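CBS domain-containing protein CBSX2, chloroplastic (Arabidopsis thaliana, PDB 3SL7) probably acts as a redox regulator of the chloroplast, modulating plant development by controlling the thioredoxin system through its paired CBS domains. Local coordinates at residues Tyr4-Phe9 / Leu109-Ser114; Val19-Ser24 / Leu40-Asp45; Thr23-Ala28 / Ser93-Lys98. All coordinates share one frame; numbering follows the deposited sequence.

How the contacts relate
The three contacts are spread over both CBS repeats. Contact 1 joins the N-terminal segment 4-9 to the second CBS repeat, whereas contacts 2 and 3 lie in and beside the first; the centres of contacts 1 and 3 are about 32 Å apart, on opposite sides of the chain's centre. Contact 2, about 22 Å from contact 1 between centres, does not touch it. Contacts 2 and 3 are neighbours, with centres about 12 Å apart: they share Thr23 and Ser24, and Leu40 CD1 packs 3.8 Å from Ala28 O. One acetate ion, probably from the crystallisation liquor, lies about 6 Å from the side chain of Pro41 in contact 2, another beside Tyr4 in contact 1.

Contact 1: Tyr4-Phe9 / Leu109-Ser114; sequences YTVGDF and LVVRDS. With ACT (acetate ion), chain F.
Gly7 and Asp113 bring their backbones together where the short, weakly bonded helix 6-9 meets the chain just beyond strand 111-112: Gly7 N donates 2.7 Å to a lone pair of Asp113 O, at 152° at the hydrogen. In the CBS-pair fold, the N-terminal segment here lies against the second CBS repeat; the strand that follows it, 11-12, joins the same sheet as 111-112. Glycine suits its place because the CA atoms of Gly7 and Asp113 are 3.9 Å apart, and a beta carbon on the former would run into Asp113 CB. The Asp113 side chain touches Gly7 CA through its own CB, while the carboxylate leads off elsewhere.

Thr5 approaches the same Asp113 carbonyl with its hydroxyl. With chi1 at 64°, the hydroxyl sits between the backbone N and the carbonyl carbon, and from there OG1 reaches Asp113 O at 3.2 Å, a weak bond whose proton could instead serve Asp8 OD2. The Asp8 carboxylate is held more firmly by a backbone group: Thr5 N donates 2.8 Å to OD2, from its anti side and 23° out of the carboxylate plane. The other branch of Thr5, the methyl CG2, rests near Ser114 O.

Val6 is buried, and its branched apolar side chain also packs on Ala120 and Val134. Its CB lies 3.4 Å from Arg112 O, and its two methyls fork about Val111, CG1 and CG2 each standing 3.9 Å from Val111 CG2.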
loop_
_atom_site.group_PDB
_atom_site.type_symbol
_atom_site.label_atom_id
_atom_site.label_comp_id
_atom_site.label_asym_id
_atom_site.label_seq_id
_atom_site.Cartn_x
_atom_site.Cartn_y
_atom_site.Cartn_z
ATOM N N TYR A 4 0.418 4.858 25.164
ATOM C CA TYR A 4 -0.095 5.620 24.031
ATOM C C TYR A 4 -1.481 5.145 23.576
ATOM O O TYR A 4 -1.921 4.048 23.913
ATOM C CB TYR A 4 0.891 5.592 22.865
ATOM C CG TYR A 4 2.165 6.359 23.134
ATOM C CD1 TYR A 4 3.272 5.732 23.692
ATOM C CD2 TYR A 4 2.262 7.709 22.825
ATOM C CE1 TYR A 4 4.438 6.427 23.938
ATOM C CE2 TYR A 4 3.427 8.414 23.066
ATOM C CZ TYR A 4 4.508 7.767 23.622
ATOM O OH TYR A 4 5.668 8.463 23.862
ATOM N N THR A 5 -2.172 5.991 22.825
ATOM C CA THR A 5 -3.501 5.659 22.355
ATOM C C THR A 5 -3.560 5.775 20.823
ATOM O O THR A 5 -2.691 6.383 20.197
ATOM C CB THR A 5 -4.542 6.603 22.957
ATOM O OG1 THR A 5 -4.278 7.932 22.500
ATOM C CG2 THR A 5 -4.495 6.583 24.516
ATOM N N VAL A 6 -4.594 5.200 20.228
ATOM C CA VAL A 6 -4.786 5.305 18.787
ATOM C C VAL A 6 -4.698 6.763 18.333
ATOM O O VAL A 6 -4.049 7.073 17.340
ATOM C CB VAL A 6 -6.133 4.696 18.373
ATOM C CG1 VAL A 6 -6.474 5.043 16.914
ATOM C CG2 VAL A 6 -6.103 3.197 18.592
ATOM N N GLY A 7 -5.340 7.663 19.073
ATOM C CA GLY A 7 -5.409 9.053 18.656
ATOM C C GLY A 7 -4.054 9.701 18.476
ATOM O O GLY A 7 -3.907 10.680 17.743
ATOM N N ASP A 8 -3.058 9.158 19.163
ATOM C CA ASP A 8 -1.703 9.703 19.100
ATOM C C ASP A 8 -1.007 9.412 17.769
ATOM O O ASP A 8 -0.075 10.123 17.390
ATOM C CB ASP A 8 -0.855 9.149 20.246
ATOM C CG ASP A 8 -1.388 9.548 21.619
ATOM O OD1 ASP A 8 -1.731 10.735 21.821
ATOM O OD2 ASP A 8 -1.482 8.669 22.497
ATOM N N PHE A 9 -1.440 8.368 17.069
ATOM C CA PHE A 9 -0.711 7.916 15.874
ATOM C C PHE A 9 -1.558 7.563 14.661
ATOM O O PHE A 9 -1.024 7.165 13.630
ATOM C CB PHE A 9 0.174 6.732 16.227
ATOM C CG PHE A 9 1.228 7.059 17.241
ATOM C CD1 PHE A 9 2.415 7.655 16.856
ATOM C CD2 PHE A 9 1.028 6.776 18.578
ATOM C CE1 PHE A 9 3.383 7.957 17.780
ATOM C CE2 PHE A 9 1.997 7.077 19.511
ATOM C CZ PHE A 9 3.175 7.673 19.111
ATOM N N LEU A 109 -14.667 -3.864 12.316
ATOM C CA LEU A 109 -14.009 -3.578 13.576
ATOM C C LEU A 109 -13.554 -2.144 13.554
ATOM O O LEU A 109 -12.932 -1.701 12.590
ATOM C CB LEU A 109 -12.780 -4.471 13.750
ATOM C CG LEU A 109 -13.040 -5.878 14.277
ATOM C CD1 LEU A 109 -11.716 -6.607 14.505
ATOM C CD2 LEU A 109 -13.866 -5.787 15.562
ATOM N N VAL A 110 -13.852 -1.415 14.626
ATOM C CA VAL A 110 -13.327 -0.063 14.771
ATOM C C VAL A 110 -12.735 0.191 16.159
ATOM O O VAL A 110 -12.978 -0.560 17.112
ATOM C CB VAL A 110 -14.396 1.020 14.508
ATOM C CG1 VAL A 110 -15.095 0.799 13.156
ATOM C CG2 VAL A 110 -15.404 1.066 15.649
ATOM N N VAL A 111 -11.959 1.263 16.270
ATOM C CA VAL A 111 -11.435 1.675 17.559
ATOM C C VAL A 111 -11.807 3.129 17.772
ATOM O O VAL A 111 -12.384 3.764 16.887
ATOM C CB VAL A 111 -9.908 1.519 17.629
ATOM C CG1 VAL A 111 -9.524 0.049 17.563
ATOM C CG2 VAL A 111 -9.248 2.294 16.503
ATOM N N ARG A 112 -11.507 3.638 18.964
ATOM C CA ARG A 112 -11.716 5.040 19.286
ATOM C C ARG A 112 -10.337 5.699 19.382
ATOM O O ARG A 112 -9.333 5.000 19.463
ATOM C CB ARG A 112 -12.447 5.109 20.622
ATOM C CG ARG A 112 -13.692 4.233 20.602
ATOM C CD ARG A 112 -14.709 4.875 19.705
ATOM N NE ARG A 112 -15.133 6.078 20.381
ATOM C CZ ARG A 112 -16.236 6.147 21.106
ATOM N NH1 ARG A 112 -17.055 5.097 21.167
ATOM N NH2 ARG A 112 -16.530 7.270 21.722
ATOM N N ASP A 113 -10.257 7.030 19.384
ATOM C CA ASP A 113 -8.936 7.640 19.530
ATOM C C ASP A 113 -8.319 7.349 20.903
ATOM O O ASP A 113 -7.099 7.394 21.068
ATOM C CB ASP A 113 -8.950 9.150 19.238
ATOM C CG ASP A 113 -9.917 9.922 20.107
ATOM O OD1 ASP A 113 -10.316 9.443 21.197
ATOM O OD2 ASP A 113 -10.272 11.037 19.683
ATOM N N SER A 114 -9.171 7.027 21.877
ATOM C CA SER A 114 -8.734 6.741 23.240
ATOM C C SER A 114 -8.293 5.296 23.406
ATOM O O SER A 114 -7.762 4.924 24.443
ATOM C CB SER A 114 -9.870 7.024 24.221
ATOM O OG SER A 114 -11.039 6.324 23.818
HETATM C C ACT F . 2.767 2.267 25.219
HETATM O O ACT F . 3.712 1.558 24.798
HETATM O OXT ACT F . 2.829 3.479 24.908
HETATM C CH3 ACT F . 1.635 1.702 26.036
#

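Contact 2: Val19-Ser24 / Leu40-Asp45; sequences VKPSTS and LPVIDD
Val19 O is approached by two donors of strand 39-43: Ile43 N makes a 2.9 Å hydrogen bond, and the CA-H of Val42 adds a weaker contact. Val19 N in turn donates 3.2 Å to Pro41 O, completing a single parallel bridge. Helix 25-35 links the two segments along the chain, as in the beta-alpha-beta start of a CBS repeat. Pro41 fits the strand because the bridge uses its carbonyl and needs no N-H.

Valines suit this buried join: Val19 CG1 lies 3.8 Å from Leu40 CD1, their side chains crossing at about a right angle, and Val42 CG1 packs 3.6 Å from Pro21 CD. In the type I turn from Lys20 to Thr23, Thr23 OG1 accepts from Lys20 N at 2.8 Å.

Lys20 leaves the backbone with CG anti to the carbonyl carbon (chi1 -54°) and stays extended, passing Ile43 O to bring NZ 2.7 Å from Asp45 OD1, a salt bridge on the anti side, 32° out of the carboxylate plane. A methionine in its place would probably leave the Asp45 carboxylate without its countercharge and the following loop less firmly held. Backbone bonds and apolar packing thus secure the buried part, ion pairing the more exposed end.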
loop_
_atom_site.group_PDB
_atom_site.type_symbol
_atom_site.label_atom_id
_atom_site.label_comp_id
_atom_site.label_asym_id
_atom_site.label_seq_id
_atom_site.Cartn_x
_atom_site.Cartn_y
_atom_site.Cartn_z
ATOM N N VAL A 19 -15.213 6.184 0.304
ATOM C CA VAL A 19 -16.272 6.060 -0.696
ATOM C C VAL A 19 -17.585 5.842 0.039
ATOM O O VAL A 19 -17.600 5.706 1.264
ATOM C CB VAL A 19 -16.015 4.885 -1.654
ATOM C CG1 VAL A 19 -14.775 5.161 -2.507
ATOM C CG2 VAL A 19 -15.837 3.590 -0.860
ATOM N N LYS A 20 -18.684 5.811 -0.703
ATOM C CA LYS A 20 -19.986 5.535 -0.125
ATOM C C LYS A 20 -20.537 4.245 -0.712
ATOM O O LYS A 20 -20.012 3.751 -1.695
ATOM C CB LYS A 20 -20.930 6.696 -0.402
ATOM C CG LYS A 20 -20.378 8.035 0.045
ATOM C CD LYS A 20 -21.415 9.123 -0.128
ATOM C CE LYS A 20 -20.890 10.467 0.335
ATOM N NZ LYS A 20 -21.902 11.538 0.107
ATOM N N PRO A 21 -21.585 3.682 -0.095
ATOM C CA PRO A 21 -22.142 2.440 -0.630
ATOM C C PRO A 21 -22.628 2.645 -2.068
ATOM O O PRO A 21 -22.674 1.700 -2.847
ATOM C CB PRO A 21 -23.315 2.160 0.295
ATOM C CG PRO A 21 -22.879 2.805 1.630
ATOM C CD PRO A 21 -22.205 4.071 1.182
ATOM N N SER A 22 -22.956 3.884 -2.416
ATOM C CA SER A 22 -23.464 4.199 -3.751
ATOM C C SER A 22 -22.355 4.478 -4.764
ATOM O O SER A 22 -22.610 4.630 -5.957
ATOM C CB SER A 22 -24.412 5.396 -3.679
ATOM O OG SER A 22 -23.725 6.570 -3.281
ATOM N N THR A 23 -21.123 4.557 -4.295
ATOM C CA THR A 23 -19.998 4.806 -5.188
ATOM C C THR A 23 -19.897 3.652 -6.172
ATOM O O THR A 23 -19.988 2.492 -5.777
ATOM C CB THR A 23 -18.689 4.914 -4.403
ATOM O OG1 THR A 23 -18.797 5.999 -3.480
ATOM C CG2 THR A 23 -17.530 5.172 -5.335
ATOM N N SER A 24 -19.721 3.956 -7.452
ATOM C CA SER A 24 -19.606 2.890 -8.436
ATOM C C SER A 24 -18.302 2.154 -8.199
ATOM O O SER A 24 -17.345 2.730 -7.684
ATOM C CB SER A 24 -19.666 3.433 -9.859
ATOM O OG SER A 24 -18.490 4.146 -10.172
ATOM N N LEU A 40 -10.486 0.911 1.401
ATOM C CA LEU A 40 -11.147 2.188 1.638
ATOM C C LEU A 40 -12.233 2.031 2.673
ATOM O O LEU A 40 -13.013 1.075 2.609
ATOM C CB LEU A 40 -11.823 2.663 0.351
ATOM C CG LEU A 40 -10.963 2.910 -0.884
ATOM C CD1 LEU A 40 -11.839 2.829 -2.132
ATOM C CD2 LEU A 40 -10.271 4.258 -0.788
ATOM N N PRO A 41 -12.311 2.978 3.619
ATOM C CA PRO A 41 -13.472 3.000 4.501
ATOM C C PRO A 41 -14.672 3.474 3.708
ATOM O O PRO A 41 -14.540 4.311 2.811
ATOM C CB PRO A 41 -13.090 4.042 5.570
ATOM C CG PRO A 41 -12.044 4.880 4.945
ATOM C CD PRO A 41 -11.311 4.003 3.975
ATOM N N VAL A 42 -15.837 2.926 4.019
ATOM C CA VAL A 42 -17.064 3.368 3.387
ATOM C C VAL A 42 -17.891 4.142 4.402
ATOM O O VAL A 42 -18.150 3.649 5.501
ATOM C CB VAL A 42 -17.873 2.166 2.866
ATOM C CG1 VAL A 42 -19.018 2.632 1.961
ATOM C CG2 VAL A 42 -16.935 1.193 2.096
ATOM N N ILE A 43 -18.289 5.354 4.040
ATOM C CA ILE A 43 -19.123 6.179 4.899
ATOM C C ILE A 43 -20.458 6.455 4.224
ATOM O O ILE A 43 -20.610 6.204 3.025
ATOM C CB ILE A 43 -18.456 7.538 5.178
ATOM C CG1 ILE A 43 -18.123 8.236 3.851
ATOM C CG2 ILE A 43 -17.204 7.346 6.003
ATOM C CD1 ILE A 43 -17.826 9.712 3.995
ATOM N N ASP A 44 -21.427 6.961 4.986
ATOM C CA ASP A 44 -22.636 7.482 4.376
ATOM C C ASP A 44 -22.501 8.983 4.234
ATOM O O ASP A 44 -21.446 9.552 4.528
ATOM C CB ASP A 44 -23.897 7.098 5.151
ATOM C CG ASP A 44 -23.972 7.738 6.529
ATOM O OD1 ASP A 44 -23.183 8.667 6.823
ATOM O OD2 ASP A 44 -24.849 7.319 7.321
ATOM N N ASP A 45 -23.575 9.625 3.796
ATOM C CA ASP A 45 -23.558 11.055 3.512
ATOM C C ASP A 45 -23.141 11.918 4.715
ATOM O O ASP A 45 -22.671 13.044 4.544
ATOM C CB ASP A 45 -24.918 11.497 2.948
ATOM C CG ASP A 45 -25.206 10.905 1.568
ATOM O OD1 ASP A 45 -24.247 10.512 0.867
ATOM O OD2 ASP A 45 -26.394 10.840 1.180
#

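Contact 3: Thr23-Ala28 / Ser93-Lys98; sequences TSVDDA and SKTYGK
The carboxylate of Asp26 is engaged at both oxygens: OD1 lies 2.5 Å from Thr95 OG1, while OD2 makes a salt bridge to Lys158 of the second subunit. The Thr95 proton is not settled, since Ile92 O is also within its reach. The other flat group is the Lys98 carbonyl, met above its plane, 39° out, by Val25 N at 3.0 Å.

Both meetings occur at the capped N-terminus of helix 25-35, in the first CBS repeat. Ser24 is the N-cap, and its OG accepts 3.1 Å from Asp27 N; a small hydroxyl residue can turn back on the helix end in this way. Val25 N, in the first turn, is instead satisfied from the other segment. An aspartate suits the place of Asp26, since a negative charge in the first turn would probably be favoured by the helix dipole.

Val25, with its two methyls spread, covers the apolar part of the join. CG1 lies anti to the backbone N (chi1 161°) and meets Thr95 CB at 3.6 Å, and CG2 lies 3.7 Å from Lys98 CB, the two side chains running alongside each other. Leu58 and Leu103 also pack against Val25. The partner segment ends in a type II turn from Thr95 to Lys98, where Gly97 accepts the positive phi of 76°, and Lys98 N closes it with a 2.9 Å bond to Thr95 O.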
loop_
_atom_site.group_PDB
_atom_site.type_symbol
_atom_site.label_atom_id
_atom_site.label_comp_id
_atom_site.label_asym_id
_atom_site.label_seq_id
_atom_site.Cartn_x
_atom_site.Cartn_y
_atom_site.Cartn_z
ATOM N N THR A 23 -21.123 4.557 -4.295
ATOM C CA THR A 23 -19.998 4.806 -5.188
ATOM C C THR A 23 -19.897 3.652 -6.172
ATOM O O THR A 23 -19.988 2.492 -5.777
ATOM C CB THR A 23 -18.689 4.914 -4.403
ATOM O OG1 THR A 23 -18.797 5.999 -3.480
ATOM C CG2 THR A 23 -17.530 5.172 -5.335
ATOM N N SER A 24 -19.721 3.956 -7.452
ATOM C CA SER A 24 -19.606 2.890 -8.436
ATOM C C SER A 24 -18.302 2.154 -8.199
ATOM O O SER A 24 -17.345 2.730 -7.684
ATOM C CB SER A 24 -19.666 3.433 -9.859
ATOM O OG SER A 24 -18.490 4.146 -10.172
ATOM N N VAL A 25 -18.269 0.877 -8.558
ATOM C CA VAL A 25 -17.069 0.072 -8.381
ATOM C C VAL A 25 -15.900 0.701 -9.120
ATOM O O VAL A 25 -14.778 0.740 -8.608
ATOM C CB VAL A 25 -17.303 -1.383 -8.829
ATOM C CG1 VAL A 25 -15.989 -2.096 -9.099
ATOM C CG2 VAL A 25 -18.096 -2.117 -7.765
ATOM N N ASP A 26 -16.184 1.222 -10.310
ATOM C CA ASP A 26 -15.176 1.854 -11.159
ATOM C C ASP A 26 -14.541 3.051 -10.475
ATOM O O ASP A 26 -13.316 3.205 -10.480
ATOM C CB ASP A 26 -15.788 2.304 -12.497
ATOM C CG ASP A 26 -15.883 1.180 -13.501
ATOM O OD1 ASP A 26 -15.207 0.153 -13.287
ATOM O OD2 ASP A 26 -16.620 1.326 -14.503
ATOM N N ASP A 27 -15.373 3.914 -9.899
ATOM C CA ASP A 27 -14.847 5.082 -9.209
ATOM C C ASP A 27 -14.043 4.705 -7.970
ATOM O O ASP A 27 -13.036 5.343 -7.673
ATOM C CB ASP A 27 -15.956 6.063 -8.849
ATOM C CG ASP A 27 -16.529 6.754 -10.067
ATOM O OD1 ASP A 27 -15.884 6.728 -11.140
ATOM O OD2 ASP A 27 -17.624 7.329 -9.939
ATOM N N ALA A 28 -14.493 3.679 -7.247
ATOM C CA ALA A 28 -13.753 3.183 -6.094
ATOM C C ALA A 28 -12.392 2.640 -6.540
ATOM O O ALA A 28 -11.371 2.928 -5.924
ATOM C CB ALA A 28 -14.551 2.109 -5.371
ATOM N N SER A 93 -14.244 -5.212 -17.021
ATOM C CA SER A 93 -15.391 -5.087 -17.919
ATOM C C SER A 93 -16.702 -5.355 -17.186
ATOM O O SER A 93 -17.737 -4.780 -17.519
ATOM C CB SER A 93 -15.251 -6.003 -19.142
ATOM O OG SER A 93 -15.539 -7.352 -18.820
ATOM N N LYS A 94 -16.647 -6.211 -16.171
ATOM C CA LYS A 94 -17.844 -6.626 -15.444
ATOM C C LYS A 94 -18.209 -5.742 -14.244
ATOM O O LYS A 94 -19.150 -6.056 -13.510
ATOM C CB LYS A 94 -17.706 -8.086 -15.004
ATOM C CG LYS A 94 -17.867 -9.085 -16.159
ATOM C CD LYS A 94 -17.204 -10.410 -15.840
ATOM C CE LYS A 94 -17.714 -10.986 -14.533
ATOM N NZ LYS A 94 -16.918 -12.166 -14.106
ATOM N N THR A 95 -17.476 -4.642 -14.055
ATOM C CA THR A 95 -17.703 -3.734 -12.927
ATOM C C THR A 95 -18.829 -2.743 -13.204
ATOM O O THR A 95 -19.423 -2.180 -12.280
ATOM C CB THR A 95 -16.443 -2.912 -12.613
ATOM O OG1 THR A 95 -16.082 -2.148 -13.771
ATOM C CG2 THR A 95 -15.283 -3.819 -12.230
ATOM N N TYR A 96 -19.107 -2.521 -14.483
ATOM C CA TYR A 96 -20.136 -1.567 -14.888
ATOM C C TYR A 96 -21.468 -1.797 -14.177
ATOM O O TYR A 96 -21.942 -2.927 -14.073
ATOM C CB TYR A 96 -20.345 -1.603 -16.405
ATOM C CG TYR A 96 -21.413 -0.637 -16.869
ATOM C CD1 TYR A 96 -22.754 -0.996 -16.856
ATOM C CD2 TYR A 96 -21.081 0.641 -17.297
ATOM C CE1 TYR A 96 -23.733 -0.112 -17.268
ATOM C CE2 TYR A 96 -22.053 1.532 -17.710
ATOM C CZ TYR A 96 -23.376 1.151 -17.693
ATOM O OH TYR A 96 -24.343 2.040 -18.106
ATOM N N GLY A 97 -22.064 -0.715 -13.685
ATOM C CA GLY A 97 -23.339 -0.803 -13.007
ATOM C C GLY A 97 -23.267 -1.361 -11.597
ATOM O O GLY A 97 -24.283 -1.406 -10.920
ATOM N N LYS A 98 -22.091 -1.797 -11.150
ATOM C CA LYS A 98 -21.979 -2.323 -9.788
ATOM C C LYS A 98 -21.578 -1.218 -8.824
ATOM O O LYS A 98 -20.934 -0.245 -9.226
ATOM C CB LYS A 98 -20.988 -3.489 -9.714
ATOM C CG LYS A 98 -21.457 -4.760 -10.439
ATOM C CD LYS A 98 -20.444 -5.876 -10.255
ATOM C CE LYS A 98 -20.817 -7.104 -11.077
ATOM N NZ LYS A 98 -19.648 -8.026 -11.221
#